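PDB 2BJF: choloylglycine hydrolase from Clostridium perfringens, which hydrolyses the amide bond of glycine- and taurine-conjugated bile salts, releasing free bile acids, and can also transfer the acyl group to amines. Local coordinates for residues A[207-211]-A[212-216]; A[254-257]-A[258-261]. One frame throughout, in Å; residues are numbered along the deposited sequence.

Contact 1 of 2, residues A[207-211]-A[212-216]; sequences LTALG and QGTGL. With TAU (2-aminoethanesulfonic acid), chain C.
The backbone N of Gln212 gives a nearly straight hydrogen bond to sulfonate atom O2 of a bound taurine, 2.8 Å from N to O2 with an N-H...O angle of 173°. The bond lies in the loop that leaves the two-stranded antiparallel hairpin 199-202/205-208, an arm reaching far from the body of this N-terminal nucleophile hydrolase subunit into its tetramer; this taurine is thus well away from the active site of its own chain. Taurine lies along the stretch 211-212: Gly211 CA comes to 3.5 Å from taurine C1, and the aliphatic part of Gln212 lies alongside the ligand, with Gln212 CG 3.6 Å from taurine C2. The bend of the Gln212 chain at its second torsion (chi2 -60°) brings OE1 round toward the ammonium end, although Gln212 OE1 stays 4.0 Å from taurine N1.

Beyond Gln212 the chain doubles back through Gly213, whose phi is positive, and Leu216 N then bonds to Gly213 O at 3.3 Å. One side-chain amide ties the curve together: Gln196 donates through NE2 to Gly211 O, while its OE1 accepts the backbone N-H groups of both Gly213 and Thr214. Thr208 N, at the end of the hairpin strand, bonds to Asn187 OD1 of the third subunit; in the loop, Thr214 packs against Thr224 of the second subunit.

The two branches of Thr214 have separate tasks. Its chi1 of 55° sends OG1 to a hydrogen bond with Val197 O and leaves CG2 facing the inside of the loop. This methyl bridges the curve, touching Gly211 O at 3.7 Å and, methyl against methyl, Ala209 CB at 3.8 Å.

Contact 2 of 2, residues A[254-257]-A[258-261]; sequences HILN and NVAM
Asn258 CB rests 3.4 Å from Ile255 O, the carbonyl that also accepts the backbone N-H of Asn258 (N to O 3.3 Å). From there CG runs anti to the backbone N (chi1 -178°), carrying the side chain away from 254-257; at its tip OD1 is hydrogen-bonded to Arg231 NE, and the side chain also packs on Leu235.

The backbone here is the C-terminal part of helix 249-257 passing into a type I beta turn from Asn257 to Ala260. Two donors grip Leu256 O: Val259 N at 3.1 Å, and ND2 of Asn19 from strand 14-22. The turn is closed by a weak bond from Ala260 N to Asn257 O. A water bridges it, donating to Asn257 O (2.8 Å) and to Ala260 O (2.7 Å).

Val259 CG2 lies 3.4 Å from Leu256 O and makes a loose apolar contact with Leu256 CD2 at 4.3 Å. Ala260 CB points back across the open end of the turn, 3.4 Å from Asn257 O.

This helix end lies between helix 225-243 and the six-stranded antiparallel sheet of the Ntn-hydrolase fold: Ile255 and Val259 each touch both that helix and strand 3-8, Asn258 goes to the helix, Leu256 meets strands 3-8 and 275-283, and Ala260 touches Asn19 of strand 14-22 and Thr276 of strand 275-283.

In the fold
Contact 1 lies on the projecting arm, its centre about 33 Å from the centre of the chain, whereas contact 2 lies about 13 Å from it, between helix 225-243 and the six-stranded sheet. The two centres are about 22 Å apart. Residues 207-216 keep their shape through hydrogen bonds to the side-chain amide of Gln196 and border two other subunits; residues 254-261 combine successive backbone bonds with side-chain packing and a few polar ties to helix and sheet. Both meet the second subunit; in contact 2 His254 stacks on Tyr294 of that subunit. Contact 1 holds taurine away from its own chain's active site; in contact 2 Leu256 lies about 6 Å from deoxycholate-binding Arg18, between side chains.

Contact 1 of 2, residues A[207-211]-A[212-216]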
# COMPACT_ATOMS: atom_id res chain seq x y z
N LEU A 207 -21.04 2.15 -2.02
CA LEU A 207 -19.75 2.41 -2.66
C LEU A 207 -19.74 1.81 -4.06
O LEU A 207 -20.13 0.66 -4.25
CB LEU A 207 -18.59 1.85 -1.83
CG LEU A 207 -18.46 2.25 -0.35
CD1 LEU A 207 -17.22 1.61 0.26
CD2 LEU A 207 -18.42 3.76 -0.18
N THR A 208 -19.29 2.60 -5.03
CA THR A 208 -19.26 2.18 -6.42
C THR A 208 -17.85 2.30 -7.00
O THR A 208 -17.16 3.29 -6.77
CB THR A 208 -20.30 2.97 -7.29
OG1 THR A 208 -20.21 2.55 -8.66
CG2 THR A 208 -20.07 4.47 -7.21
N ALA A 209 -17.44 1.28 -7.75
CA ALA A 209 -16.16 1.31 -8.44
C ALA A 209 -16.12 2.50 -9.38
O ALA A 209 -17.06 2.73 -10.14
CB ALA A 209 -15.95 0.02 -9.21
N LEU A 210 -15.04 3.28 -9.31
CA LEU A 210 -14.93 4.50 -10.11
C LEU A 210 -14.22 4.26 -11.44
O LEU A 210 -14.26 5.10 -12.33
CB LEU A 210 -14.25 5.62 -9.32
CG LEU A 210 -14.95 6.05 -8.02
CD1 LEU A 210 -14.24 7.22 -7.39
CD2 LEU A 210 -16.43 6.38 -8.22
N GLY A 211 -13.60 3.09 -11.56
CA GLY A 211 -12.96 2.66 -12.80
C GLY A 211 -12.58 1.19 -12.72
O GLY A 211 -12.77 0.55 -11.68
N GLN A 212 -12.06 0.67 -13.82
CA GLN A 212 -11.62 -0.73 -13.87
C GLN A 212 -10.37 -0.95 -13.03
O GLN A 212 -9.50 -0.08 -12.96
CB GLN A 212 -11.37 -1.17 -15.31
CG GLN A 212 -12.62 -1.30 -16.18
CD GLN A 212 -13.64 -2.30 -15.64
OE1 GLN A 212 -14.84 -2.06 -15.68
NE2 GLN A 212 -13.15 -3.44 -15.14
N GLY A 213 -10.30 -2.12 -12.39
CA GLY A 213 -9.10 -2.54 -11.67
C GLY A 213 -9.19 -2.58 -10.15
O GLY A 213 -8.17 -2.71 -9.47
N THR A 214 -10.41 -2.50 -9.62
CA THR A 214 -10.60 -2.43 -8.16
C THR A 214 -10.19 -3.70 -7.41
O THR A 214 -9.91 -3.65 -6.21
CB THR A 214 -12.05 -2.06 -7.79
OG1 THR A 214 -12.95 -2.98 -8.40
CG2 THR A 214 -12.37 -0.64 -8.25
N GLY A 215 -10.15 -4.82 -8.12
CA GLY A 215 -9.79 -6.10 -7.51
C GLY A 215 -8.32 -6.21 -7.12
O GLY A 215 -7.97 -6.99 -6.23
N LEU A 216 -7.46 -5.44 -7.79
CA LEU A 216 -6.02 -5.50 -7.55
C LEU A 216 -5.47 -4.40 -6.64
O LEU A 216 -4.26 -4.29 -6.45
CB LEU A 216 -5.24 -5.51 -8.88
CG LEU A 216 -5.28 -6.75 -9.77
CD1 LEU A 216 -4.32 -6.57 -10.93
CD2 LEU A 216 -4.93 -8.02 -8.98
C1 TAU C . -14.74 2.00 -15.74
C2 TAU C . -13.95 2.02 -16.73
N1 TAU C . -15.67 1.81 -14.94
S TAU C . -12.70 2.96 -16.75
O1 TAU C . -13.04 4.27 -16.13
O2 TAU C . -11.58 2.34 -16.01
O3 TAU C . -12.30 3.19 -18.15

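Contact 2 of 2, residues A[254-257]-A[258-261]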
# COMPACT_ATOMS: atom_id res chain seq x y z
N HIS A 254 4.57 -6.92 -22.99
CA HIS A 254 3.56 -6.22 -22.20
C HIS A 254 3.71 -6.49 -20.71
O HIS A 254 3.60 -5.57 -19.89
CB HIS A 254 2.15 -6.56 -22.68
CG HIS A 254 1.75 -5.85 -23.93
ND1 HIS A 254 1.48 -4.49 -23.96
CD2 HIS A 254 1.57 -6.30 -25.19
CE1 HIS A 254 1.16 -4.14 -25.19
NE2 HIS A 254 1.20 -5.21 -25.96
N ILE A 255 3.97 -7.74 -20.35
CA ILE A 255 4.18 -8.12 -18.96
C ILE A 255 5.41 -7.41 -18.38
O ILE A 255 5.32 -6.77 -17.33
CB ILE A 255 4.31 -9.66 -18.78
CG1 ILE A 255 2.98 -10.35 -19.12
CG2 ILE A 255 4.72 -10.01 -17.36
CD1 ILE A 255 3.06 -11.87 -19.25
N LEU A 256 6.54 -7.50 -19.08
CA LEU A 256 7.78 -6.90 -18.59
C LEU A 256 7.78 -5.37 -18.59
O LEU A 256 8.46 -4.76 -17.76
CB LEU A 256 9.00 -7.46 -19.33
CG LEU A 256 9.41 -8.90 -18.99
CD1 LEU A 256 10.68 -9.27 -19.73
CD2 LEU A 256 9.59 -9.11 -17.49
N ASN A 257 7.03 -4.76 -19.50
CA ASN A 257 6.88 -3.30 -19.53
C ASN A 257 6.36 -2.75 -18.20
O ASN A 257 6.73 -1.65 -17.79
CB ASN A 257 5.94 -2.86 -20.66
CG ASN A 257 6.60 -2.90 -22.05
OD1 ASN A 257 5.93 -2.63 -23.05
ND2 ASN A 257 7.88 -3.23 -22.11
N ASN A 258 5.50 -3.52 -17.54
CA ASN A 258 4.88 -3.10 -16.29
C ASN A 258 5.89 -2.93 -15.15
O ASN A 258 5.66 -2.14 -14.23
CB ASN A 258 3.78 -4.08 -15.88
CG ASN A 258 3.07 -3.66 -14.61
OD1 ASN A 258 3.38 -4.15 -13.52
ND2 ASN A 258 2.13 -2.73 -14.74
N VAL A 259 6.99 -3.67 -15.22
CA VAL A 259 8.03 -3.61 -14.19
C VAL A 259 9.32 -2.95 -14.69
O VAL A 259 10.35 -2.99 -14.02
CB VAL A 259 8.33 -5.01 -13.57
CG1 VAL A 259 7.15 -5.48 -12.72
CG2 VAL A 259 8.66 -6.04 -14.66
N ALA A 260 9.24 -2.31 -15.85
CA ALA A 260 10.38 -1.61 -16.43
C ALA A 260 10.65 -0.29 -15.72
O ALA A 260 9.71 0.44 -15.36
CB ALA A 260 10.15 -1.37 -17.93
N MET A 261 11.92 0.02 -15.50
CA MET A 261 12.32 1.28 -14.88
C MET A 261 12.34 2.41 -15.90
O MET A 261 12.72 2.22 -17.06
CB MET A 261 13.69 1.15 -14.21
CG MET A 261 13.71 0.21 -13.01
SD MET A 261 15.36 -0.00 -12.34
CE MET A 261 15.05 -1.30 -11.15
O HOH W 1 7.20 0.61 -16.24